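Local coordinates for D7 protein (Anopheles stephensi, PDB 3NHI), which binds and sequesters cysteinyl leukotrienes and analogues of thromboxane A2, thereby modulating the mosquito's blood feeding on vertebrate hosts, at residues F155-C159 with C192-R198; K149-F155 with E262-Y268; E66-K70 with A102-G107. All coordinates share one frame; numbering follows the deposited sequence.

In the fold
Interactions 1 and 2 form one continuous buried region. Their centres are about 9 Å apart and they share Phe155; in sequence, interaction 1 otherwise falls between the two segments of interaction 2. His156 packs on Glu262 and Leu197 on Ser265, while Glu9 of helix 8-22 forms a salt bridge with Arg198 and a hydrogen bond with Tyr268. Interaction 2 also reaches the ligand, because Lys151 grips its carboxylate; the side chain of Arg198 lies about 13 Å from the bound hydroxyeicosatetraenoic acid. Interaction 3 lies across the chain's centre, its own centre about 32 and 33 Å from those of interactions 1 and 2, yet the Phe69 side chain is about 8 Å from the same ligand.

Interaction 1. Residues F155-C159 with C192-R198; sequences FHAYC and CIFRGLR
Phe155 lies flat on Gly196, where the helices 155-163 and 184-196 come together. Its CB is 4.3 Å from CD2 of Leu197. Beyond it the ring spreads over the glycine, whose CA sits 3.4 Å from the centroid of the Phe155 ring, almost on the ring normal, in a CH-pi contact. Glycine suits this place because it has no side chain to stand between backbone and ring. The first torsion of Phe155, -101°, departs from the staggered values, consistent with the ring being turned to fit this surface. Farther out, Phe155 CE2 is 3.4 Å from the carbonyl O of Gly196 and meets the edge of the Arg198 guanidinium, whose plane stands steeply to the ring. Arg198 closes a Schellman motif at the helix end, and its NH1 donates to Gly196 O at 2.8 Å while also pairing with Glu9.

Next to Phe155, the branched Ile193 places CG2 over one face of the His156 ring, 3.8 Å from its centroid; Phe258 meets that imidazole edge-to-face. A turn along, SG of Cys159 and SG of Cys192 are joined at 2.0 Å with a C-S-S-C torsion of -73°, and SG of Cys192 also touches the edge of the Tyr158 ring. The two short helical segments run at 142°, roughly antiparallel; helices tied by disulfides are characteristic of the PBP/GOBP family.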
loop_
_atom_site.group_PDB
_atom_site.type_symbol
_atom_site.label_atom_id
_atom_site.label_comp_id
_atom_site.label_asym_id
_atom_site.label_seq_id
_atom_site.Cartn_x
_atom_site.Cartn_y
_atom_site.Cartn_z
ATOM N N PHE A 155 9.260 -3.120 -4.594
ATOM C CA PHE A 155 9.652 -3.662 -3.306
ATOM C C PHE A 155 10.729 -4.721 -3.437
ATOM O O PHE A 155 11.629 -4.787 -2.601
ATOM C CB PHE A 155 8.460 -4.147 -2.464
ATOM C CG PHE A 155 8.068 -3.165 -1.395
ATOM C CD1 PHE A 155 8.949 -2.891 -0.345
ATOM C CD2 PHE A 155 6.844 -2.481 -1.449
ATOM C CE1 PHE A 155 8.630 -1.942 0.632
ATOM C CE2 PHE A 155 6.516 -1.534 -0.465
ATOM C CZ PHE A 155 7.406 -1.269 0.576
ATOM N N HIS A 156 10.669 -5.514 -4.509
ATOM C CA HIS A 156 11.682 -6.549 -4.685
ATOM C C HIS A 156 13.080 -5.936 -4.814
ATOM O O HIS A 156 14.027 -6.450 -4.229
ATOM C CB HIS A 156 11.360 -7.440 -5.884
ATOM C CG HIS A 156 10.004 -8.075 -5.821
ATOM N ND1 HIS A 156 8.841 -7.339 -5.724
ATOM C CD2 HIS A 156 9.625 -9.374 -5.883
ATOM C CE1 HIS A 156 7.807 -8.164 -5.699
ATOM N NE2 HIS A 156 8.256 -9.403 -5.799
ATOM N N ALA A 157 13.205 -4.833 -5.551
ATOM C CA ALA A 157 14.500 -4.171 -5.696
ATOM C C ALA A 157 14.941 -3.468 -4.419
ATOM O O ALA A 157 16.117 -3.547 -4.039
ATOM C CB ALA A 157 14.465 -3.195 -6.856
ATOM N N TYR A 158 14.008 -2.770 -3.772
ATOM C CA TYR A 158 14.284 -2.120 -2.502
ATOM C C TYR A 158 14.804 -3.134 -1.476
ATOM O O TYR A 158 15.814 -2.901 -0.796
ATOM C CB TYR A 158 13.016 -1.414 -1.992
ATOM C CG TYR A 158 13.149 -0.904 -0.581
ATOM C CD1 TYR A 158 13.634 0.375 -0.323
ATOM C CD2 TYR A 158 12.822 -1.724 0.508
ATOM C CE1 TYR A 158 13.770 0.838 0.992
ATOM C CE2 TYR A 158 12.965 -1.278 1.807
ATOM C CZ TYR A 158 13.435 -0.009 2.045
ATOM O OH TYR A 158 13.570 0.400 3.357
ATOM N N CYS A 159 14.118 -4.269 -1.383
ATOM C CA CYS A 159 14.452 -5.305 -0.415
ATOM C C CYS A 159 15.752 -6.029 -0.764
ATOM O O CYS A 159 16.528 -6.365 0.131
ATOM C CB CYS A 159 13.293 -6.289 -0.294
ATOM S SG CYS A 159 11.778 -5.526 0.368
ATOM N N CYS A 192 10.924 -8.875 3.703
ATOM C CA CYS A 192 10.785 -7.470 3.360
ATOM C C CYS A 192 9.761 -7.315 2.222
ATOM O O CYS A 192 8.926 -6.398 2.229
ATOM C CB CYS A 192 12.171 -6.925 2.997
ATOM S SG CYS A 192 12.232 -5.251 2.339
ATOM N N ILE A 193 9.812 -8.212 1.246
ATOM C CA ILE A 193 8.886 -8.143 0.127
ATOM C C ILE A 193 7.461 -8.474 0.553
ATOM O O ILE A 193 6.520 -7.769 0.193
ATOM C CB ILE A 193 9.346 -9.051 -1.026
ATOM C CG1 ILE A 193 10.651 -8.517 -1.623
ATOM C CG2 ILE A 193 8.279 -9.134 -2.110
ATOM C CD1 ILE A 193 11.415 -9.539 -2.464
ATOM N N PHE A 194 7.294 -9.542 1.325
ATOM C CA PHE A 194 5.958 -9.922 1.784
ATOM C C PHE A 194 5.304 -8.799 2.589
ATOM O O PHE A 194 4.097 -8.550 2.456
ATOM C CB PHE A 194 5.983 -11.234 2.585
ATOM C CG PHE A 194 5.810 -12.480 1.731
ATOM C CD1 PHE A 194 6.451 -12.608 0.493
ATOM C CD2 PHE A 194 5.003 -13.527 2.177
ATOM C CE1 PHE A 194 6.281 -13.770 -0.286
ATOM C CE2 PHE A 194 4.830 -14.684 1.414
ATOM C CZ PHE A 194 5.463 -14.803 0.182
ATOM N N ARG A 195 6.089 -8.110 3.416
ATOM C CA ARG A 195 5.552 -6.976 4.168
ATOM C C ARG A 195 5.238 -5.803 3.235
ATOM O O ARG A 195 4.181 -5.183 3.345
ATOM C CB ARG A 195 6.512 -6.571 5.278
ATOM C CG ARG A 195 6.575 -7.592 6.407
ATOM C CD ARG A 195 7.527 -7.130 7.492
ATOM N NE ARG A 195 7.469 -7.960 8.697
ATOM C CZ ARG A 195 6.616 -7.783 9.707
ATOM N NH1 ARG A 195 5.706 -6.812 9.679
ATOM N NH2 ARG A 195 6.667 -8.594 10.760
ATOM N N GLY A 196 6.119 -5.536 2.273
ATOM C CA GLY A 196 5.889 -4.454 1.308
ATOM C C GLY A 196 4.665 -4.667 0.429
ATOM O O GLY A 196 3.960 -3.714 0.080
ATOM N N LEU A 197 4.389 -5.925 0.092
ATOM C CA LEU A 197 3.214 -6.274 -0.713
ATOM C C LEU A 197 1.955 -6.464 0.123
ATOM O O LEU A 197 0.896 -6.747 -0.422
ATOM C CB LEU A 197 3.478 -7.541 -1.529
ATOM C CG LEU A 197 4.697 -7.569 -2.452
ATOM C CD1 LEU A 197 4.640 -8.809 -3.339
ATOM C CD2 LEU A 197 4.879 -6.311 -3.283
ATOM N N ARG A 198 2.096 -6.323 1.442
ATOM C CA ARG A 198 0.993 -6.481 2.405
ATOM C C ARG A 198 0.444 -7.910 2.438
ATOM O O ARG A 198 -0.691 -8.144 2.843
ATOM C CB ARG A 198 -0.105 -5.433 2.158
ATOM C CG ARG A 198 0.172 -4.055 2.799
ATOM C CD ARG A 198 1.407 -3.318 2.228
ATOM N NE ARG A 198 1.460 -1.947 2.736
ATOM C CZ ARG A 198 2.367 -1.038 2.385
ATOM N NH1 ARG A 198 3.320 -1.332 1.505
ATOM N NH2 ARG A 198 2.314 0.184 2.901
#

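Interaction 2. Residues K149-F155 with E262-Y268; sequences KQKGESF and ELRSADY. With EAH ((5S,7E,9E,11Z,14Z)-5-hydroxyicosa-7,9,11,14-tetraenoic acid), chain B.
Lys149 drives its ammonium into a cage of carbonyls: NZ donates to Ser265 O at 2.8 Å, and within its own loop NZ also bonds Glu153 O and Gln150 O. The first two are met almost head-on, the third from above the carbonyl plane. Bends at the third and fourth torsions (both 78°) curl the chain back to reach them, and its CD lies 3.4 Å above the plane of the Phe155 ring, on the face turned away from Gly196. Tyr268 OH comes to the edge of that ring, 3.4 Å from Phe155 CE2, and is itself bonded to Glu9.

Two serines bind across the contact beside this cage. Ser265 OG accepts from Phe155 N at 2.9 Å and donates to Glu262 O. Ser154, the N-cap of helix 155-163, uses OG twice: it accepts from Ala157 N and donates to OE2 of Glu262 at 2.8 Å, on the anti lone pair. A small hydroxyl residue suits both places, since each must serve as donor and acceptor in little room. Arg176 and Thr293 hold the Glu262 carboxylate from outside.

The type II turn Gln150-Glu153 carries Gly152, at a positive phi, where its N bonds Ala266 O at 2.8 Å. The same turn presents Lys151, whose NZ grips O1 of the bound hydroxyeicosatetraenoic acid at 2.9 Å and, weakly, its O2; Trp39 NE1 and Gly133 O also hydrogen-bond this ligand. Three carbonyl oxygens probably stabilise a charged Lys149, whereas Lys151 probably pairs, as a cation, with the ligand's carboxylate.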
loop_
_atom_site.group_PDB
_atom_site.type_symbol
_atom_site.label_atom_id
_atom_site.label_comp_id
_atom_site.label_asym_id
_atom_site.label_seq_id
_atom_site.Cartn_x
_atom_site.Cartn_y
_atom_site.Cartn_z
ATOM N N LYS A 149 10.987 3.121 0.535
ATOM C CA LYS A 149 10.887 2.706 -0.870
ATOM C C LYS A 149 10.354 3.864 -1.720
ATOM O O LYS A 149 9.322 4.455 -1.409
ATOM C CB LYS A 149 9.985 1.472 -1.025
ATOM C CG LYS A 149 9.944 0.947 -2.471
ATOM C CD LYS A 149 8.663 0.190 -2.787
ATOM C CE LYS A 149 7.496 1.119 -3.051
ATOM N NZ LYS A 149 7.553 1.705 -4.431
ATOM N N GLN A 150 11.073 4.174 -2.794
ATOM C CA GLN A 150 10.744 5.326 -3.615
ATOM C C GLN A 150 9.712 4.959 -4.671
ATOM O O GLN A 150 9.519 3.779 -4.994
ATOM C CB GLN A 150 12.012 5.867 -4.272
ATOM C CG GLN A 150 13.192 6.031 -3.301
ATOM C CD GLN A 150 13.150 7.321 -2.489
ATOM O OE1 GLN A 150 13.141 8.416 -3.053
ATOM N NE2 GLN A 150 13.157 7.197 -1.158
ATOM N N LYS A 151 9.044 5.971 -5.216
ATOM C CA LYS A 151 8.212 5.751 -6.392
ATOM C C LYS A 151 9.128 5.331 -7.538
ATOM O O LYS A 151 10.210 5.897 -7.711
ATOM C CB LYS A 151 7.462 7.023 -6.782
ATOM C CG LYS A 151 6.484 7.501 -5.726
ATOM C CD LYS A 151 5.993 8.921 -5.986
ATOM C CE LYS A 151 4.881 8.945 -7.019
ATOM N NZ LYS A 151 4.339 10.322 -7.211
ATOM N N GLY A 152 8.693 4.340 -8.306
ATOM C CA GLY A 152 9.464 3.825 -9.439
ATOM C C GLY A 152 10.382 2.678 -9.061
ATOM O O GLY A 152 11.003 2.065 -9.928
ATOM N N GLU A 153 10.468 2.381 -7.766
ATOM C CA GLU A 153 11.327 1.319 -7.252
ATOM C C GLU A 153 10.423 0.199 -6.764
ATOM O O GLU A 153 9.523 0.446 -5.957
ATOM C CB GLU A 153 12.170 1.852 -6.084
ATOM C CG GLU A 153 13.065 0.831 -5.396
ATOM C CD GLU A 153 13.832 1.426 -4.219
ATOM O OE1 GLU A 153 13.348 2.398 -3.596
ATOM O OE2 GLU A 153 14.914 0.903 -3.888
ATOM N N SER A 154 10.643 -1.031 -7.224
ATOM C CA SER A 154 9.797 -2.137 -6.743
ATOM C C SER A 154 10.195 -2.522 -5.332
ATOM O O SER A 154 11.338 -2.294 -4.912
ATOM C CB SER A 154 9.880 -3.356 -7.669
ATOM O OG SER A 154 11.171 -3.953 -7.630
ATOM N N PHE A 155 9.260 -3.120 -4.594
ATOM C CA PHE A 155 9.652 -3.662 -3.306
ATOM C C PHE A 155 10.729 -4.721 -3.437
ATOM O O PHE A 155 11.629 -4.787 -2.601
ATOM C CB PHE A 155 8.460 -4.147 -2.464
ATOM C CG PHE A 155 8.068 -3.165 -1.395
ATOM C CD1 PHE A 155 8.949 -2.891 -0.345
ATOM C CD2 PHE A 155 6.844 -2.481 -1.449
ATOM C CE1 PHE A 155 8.630 -1.942 0.632
ATOM C CE2 PHE A 155 6.516 -1.534 -0.465
ATOM C CZ PHE A 155 7.406 -1.269 0.576
ATOM N N GLU A 262 5.313 -7.211 -8.414
ATOM C CA GLU A 262 6.560 -6.442 -8.462
ATOM C C GLU A 262 6.382 -5.149 -9.274
ATOM O O GLU A 262 6.715 -4.052 -8.800
ATOM C CB GLU A 262 7.757 -7.235 -8.990
ATOM C CG GLU A 262 8.979 -6.330 -8.926
ATOM C CD GLU A 262 10.293 -6.942 -9.346
ATOM O OE1 GLU A 262 10.322 -8.083 -9.854
ATOM O OE2 GLU A 262 11.313 -6.241 -9.181
ATOM N N LEU A 263 5.829 -5.283 -10.478
ATOM C CA LEU A 263 5.557 -4.119 -11.307
ATOM C C LEU A 263 4.672 -3.099 -10.600
ATOM O O LEU A 263 4.991 -1.909 -10.554
ATOM C CB LEU A 263 4.915 -4.550 -12.630
ATOM C CG LEU A 263 4.411 -3.434 -13.544
ATOM C CD1 LEU A 263 5.513 -2.414 -13.897
ATOM C CD2 LEU A 263 3.829 -4.070 -14.780
ATOM N N ARG A 264 3.564 -3.577 -10.046
ATOM C CA ARG A 264 2.616 -2.709 -9.365
ATOM C C ARG A 264 3.236 -2.040 -8.140
ATOM O O ARG A 264 2.863 -0.916 -7.790
ATOM C CB ARG A 264 1.360 -3.496 -8.990
ATOM C CG ARG A 264 0.554 -3.884 -10.220
ATOM C CD ARG A 264 -0.791 -4.480 -9.901
ATOM N NE ARG A 264 -0.694 -5.812 -9.328
ATOM C CZ ARG A 264 -0.928 -6.128 -8.050
ATOM N NH1 ARG A 264 -1.253 -5.221 -7.143
ATOM N NH2 ARG A 264 -0.814 -7.384 -7.675
ATOM N N SER A 265 4.187 -2.714 -7.495
ATOM C CA SER A 265 4.835 -2.158 -6.312
ATOM C C SER A 265 5.837 -1.074 -6.679
ATOM O O SER A 265 6.228 -0.296 -5.811
ATOM C CB SER A 265 5.512 -3.256 -5.480
ATOM O OG SER A 265 6.780 -3.637 -6.005
ATOM N N ALA A 266 6.259 -1.037 -7.945
ATOM C CA ALA A 266 7.120 0.040 -8.444
ATOM C C ALA A 266 6.294 1.248 -8.862
ATOM O O ALA A 266 6.723 2.385 -8.670
ATOM C CB ALA A 266 7.996 -0.452 -9.603
ATOM N N ASP A 267 5.103 1.008 -9.402
ATOM C CA ASP A 267 4.251 2.067 -9.924
ATOM C C ASP A 267 2.884 1.962 -9.250
ATOM O O ASP A 267 2.004 1.241 -9.714
ATOM C CB ASP A 267 4.134 1.906 -11.440
ATOM C CG ASP A 267 3.271 2.969 -12.097
ATOM O OD1 ASP A 267 2.760 3.888 -11.419
ATOM O OD2 ASP A 267 3.111 2.867 -13.334
ATOM N N TYR A 268 2.704 2.715 -8.163
ATOM C CA TYR A 268 1.457 2.648 -7.399
ATOM C C TYR A 268 0.241 3.144 -8.187
ATOM O O TYR A 268 -0.894 2.854 -7.809
ATOM C CB TYR A 268 1.607 3.405 -6.075
ATOM C CG TYR A 268 2.290 2.629 -4.953
ATOM C CD1 TYR A 268 3.024 1.462 -5.204
ATOM C CD2 TYR A 268 2.204 3.076 -3.630
ATOM C CE1 TYR A 268 3.642 0.768 -4.176
ATOM C CE2 TYR A 268 2.838 2.397 -2.590
ATOM C CZ TYR A 268 3.546 1.235 -2.868
ATOM O OH TYR A 268 4.179 0.514 -1.868
HETATM O O1 EAH B . 3.589 11.240 -4.608
HETATM C C1 EAH B . 2.345 11.422 -4.639
HETATM O O2 EAH B . 1.645 11.141 -5.642
HETATM C C2 EAH B . 1.671 11.998 -3.409
HETATM C C3 EAH B . 0.254 12.479 -3.729
HETATM C C4 EAH B . -0.785 11.399 -3.433
HETATM C C5 EAH B . -2.172 11.888 -3.794
HETATM O O3 EAH B . -2.552 12.808 -2.907
HETATM C C6 EAH B . -3.159 10.724 -3.789
HETATM C C7 EAH B . -4.586 11.205 -3.993
HETATM C C8 EAH B . -5.369 11.084 -2.703
HETATM C C9 EAH B . -6.658 11.750 -2.846
HETATM C C10 EAH B . -7.292 11.812 -1.677
HETATM C C11 EAH B . -8.571 12.490 -1.875
HETATM C C12 EAH B . -9.412 12.790 -0.882
HETATM C C13 EAH B . -9.153 12.443 0.566
HETATM C C14 EAH B . -9.838 11.126 0.861
HETATM C C15 EAH B . -10.525 10.868 1.976
HETATM C C16 EAH B . -10.696 11.859 3.101
HETATM C C17 EAH B . -9.713 11.517 4.210
HETATM C C18 EAH B . -8.440 12.340 4.074
HETATM C C19 EAH B . -7.663 12.337 5.380
HETATM C C20 EAH B . -6.351 13.072 5.224
#

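Interaction 3. Residues E66-K70 with A102-G107; sequences ENAFK and ANAKSG
Phe69 brings one side of its ring against the loop 102-107: the backbone C of Asn103 lies at the ring edge, near its plane and 4.3 Å from CE2 of Phe69, while Ala102 CB and Ala104 CA approach obliquely. Phe69 CD2 is 3.7 Å from Ala102 CB, and Phe69 CE2 makes an apolar contact with Ala104 CB at 4.0 Å. Small alanines leave room for the ring to come close to the backbone, and Leu112 and Ala115 of helix 109-130 pack on it as well. The second flat group, the amide of Asn67, has Lys105 O close to its own plane, 8° out of it. The contact joins a short beta hairpin, strands 62-63 and 68-69 with a G1 bulge at Asn67, to the loop between helices 89-101 and 109-130.

In the bulge Asn67 takes a positive phi, a backbone shape that asparagine tolerates better than most residues. With CG anti to the backbone N (chi1 -175°), its amide is carried across to the loop, and ND2 donates to Lys105 O at 2.9 Å, fairly straight at 155°. That carbonyl is presented by a type II' turn from Ala104 to Gly107, closed by Gly107 N to Ala104 O at 2.9 Å. An Asx turn overlaps its start, in which OD1 of Asn103 accepts from Lys105 N from above the amide plane. Ser106 OG is hydrogen-bonded to Ser108 N and to Asp111 of helix 109-130. Within 66-70, Lys70 NZ and Glu66 OE2 form a salt bridge at 2.9 Å. The other end of the Asn67 amide is hydrogen-bonded to Tyr62 OH, and the same OD1 of Asn67 rests 3.2 Å from CA of Gly107, where the lack of a side chain lets the oxygen in.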
loop_
_atom_site.group_PDB
_atom_site.type_symbol
_atom_site.label_atom_id
_atom_site.label_comp_id
_atom_site.label_asym_id
_atom_site.label_seq_id
_atom_site.Cartn_x
_atom_site.Cartn_y
_atom_site.Cartn_z
ATOM N N GLU A 66 -12.591 0.270 17.388
ATOM C CA GLU A 66 -13.181 1.166 18.374
ATOM C C GLU A 66 -14.357 1.957 17.821
ATOM O O GLU A 66 -15.122 2.551 18.582
ATOM C CB GLU A 66 -12.117 2.119 18.909
ATOM C CG GLU A 66 -11.059 1.413 19.726
ATOM C CD GLU A 66 -9.897 2.312 20.068
ATOM O OE1 GLU A 66 -8.820 1.771 20.408
ATOM O OE2 GLU A 66 -10.058 3.554 20.002
ATOM N N ASN A 67 -14.506 1.956 16.495
ATOM C CA ASN A 67 -15.469 2.828 15.822
ATOM C C ASN A 67 -15.306 4.272 16.296
ATOM O O ASN A 67 -16.250 4.909 16.760
ATOM C CB ASN A 67 -16.912 2.327 16.003
ATOM C CG ASN A 67 -17.918 3.149 15.209
ATOM O OD1 ASN A 67 -17.613 3.645 14.115
ATOM N ND2 ASN A 67 -19.117 3.313 15.759
ATOM N N ALA A 68 -14.086 4.780 16.172
ATOM C CA ALA A 68 -13.736 6.074 16.743
ATOM C C ALA A 68 -12.773 6.822 15.836
ATOM O O ALA A 68 -11.898 6.213 15.219
ATOM C CB ALA A 68 -13.111 5.890 18.125
ATOM N N PHE A 69 -12.949 8.142 15.772
ATOM C CA PHE A 69 -11.934 9.042 15.243
ATOM C C PHE A 69 -10.850 9.200 16.301
ATOM O O PHE A 69 -11.135 9.434 17.480
ATOM C CB PHE A 69 -12.545 10.401 14.882
ATOM C CG PHE A 69 -13.428 10.365 13.661
ATOM C CD1 PHE A 69 -12.873 10.285 12.388
ATOM C CD2 PHE A 69 -14.811 10.423 13.782
ATOM C CE1 PHE A 69 -13.677 10.249 11.250
ATOM C CE2 PHE A 69 -15.625 10.402 12.651
ATOM C CZ PHE A 69 -15.055 10.311 11.385
ATOM N N LYS A 70 -9.606 9.035 15.877
ATOM C CA LYS A 70 -8.478 9.010 16.792
ATOM C C LYS A 70 -7.745 10.346 16.779
ATOM O O LYS A 70 -6.660 10.491 16.194
ATOM C CB LYS A 70 -7.558 7.844 16.431
ATOM C CG LYS A 70 -8.267 6.485 16.456
ATOM C CD LYS A 70 -8.713 6.108 17.866
ATOM C CE LYS A 70 -7.513 5.777 18.740
ATOM N NZ LYS A 70 -7.902 5.463 20.147
ATOM N N ALA A 102 -16.041 15.158 16.132
ATOM C CA ALA A 102 -16.726 14.392 15.097
ATOM C C ALA A 102 -17.386 13.142 15.669
ATOM O O ALA A 102 -16.803 12.450 16.512
ATOM C CB ALA A 102 -15.757 14.032 13.983
ATOM N N ASN A 103 -18.591 12.846 15.179
ATOM C CA ASN A 103 -19.390 11.713 15.650
ATOM C C ASN A 103 -19.432 10.628 14.579
ATOM O O ASN A 103 -20.060 10.803 13.532
ATOM C CB ASN A 103 -20.809 12.182 16.000
ATOM C CG ASN A 103 -21.653 11.102 16.667
ATOM O OD1 ASN A 103 -21.264 9.936 16.764
ATOM N ND2 ASN A 103 -22.828 11.501 17.133
ATOM N N ALA A 104 -18.753 9.516 14.850
ATOM C CA ALA A 104 -18.680 8.387 13.919
ATOM C C ALA A 104 -20.021 7.684 13.755
ATOM O O ALA A 104 -20.249 7.021 12.740
ATOM C CB ALA A 104 -17.621 7.404 14.362
ATOM N N LYS A 105 -20.900 7.839 14.743
ATOM C CA LYS A 105 -22.218 7.179 14.736
ATOM C C LYS A 105 -22.057 5.676 14.454
ATOM O O LYS A 105 -21.353 4.991 15.194
ATOM C CB LYS A 105 -23.198 7.901 13.793
ATOM C CG LYS A 105 -23.524 9.319 14.239
ATOM C CD LYS A 105 -24.609 9.972 13.400
ATOM C CE LYS A 105 -24.913 11.359 13.928
ATOM N NZ LYS A 105 -25.944 12.067 13.122
ATOM N N SER A 106 -22.674 5.161 13.388
ATOM C CA SER A 106 -22.625 3.721 13.109
ATOM C C SER A 106 -21.284 3.239 12.550
ATOM O O SER A 106 -20.977 2.040 12.581
ATOM C CB SER A 106 -23.756 3.310 12.156
ATOM O OG SER A 106 -23.434 3.642 10.814
ATOM N N GLY A 107 -20.485 4.171 12.031
ATOM C CA GLY A 107 -19.242 3.821 11.365
ATOM C C GLY A 107 -19.432 3.419 9.909
ATOM O O GLY A 107 -18.477 3.010 9.252
#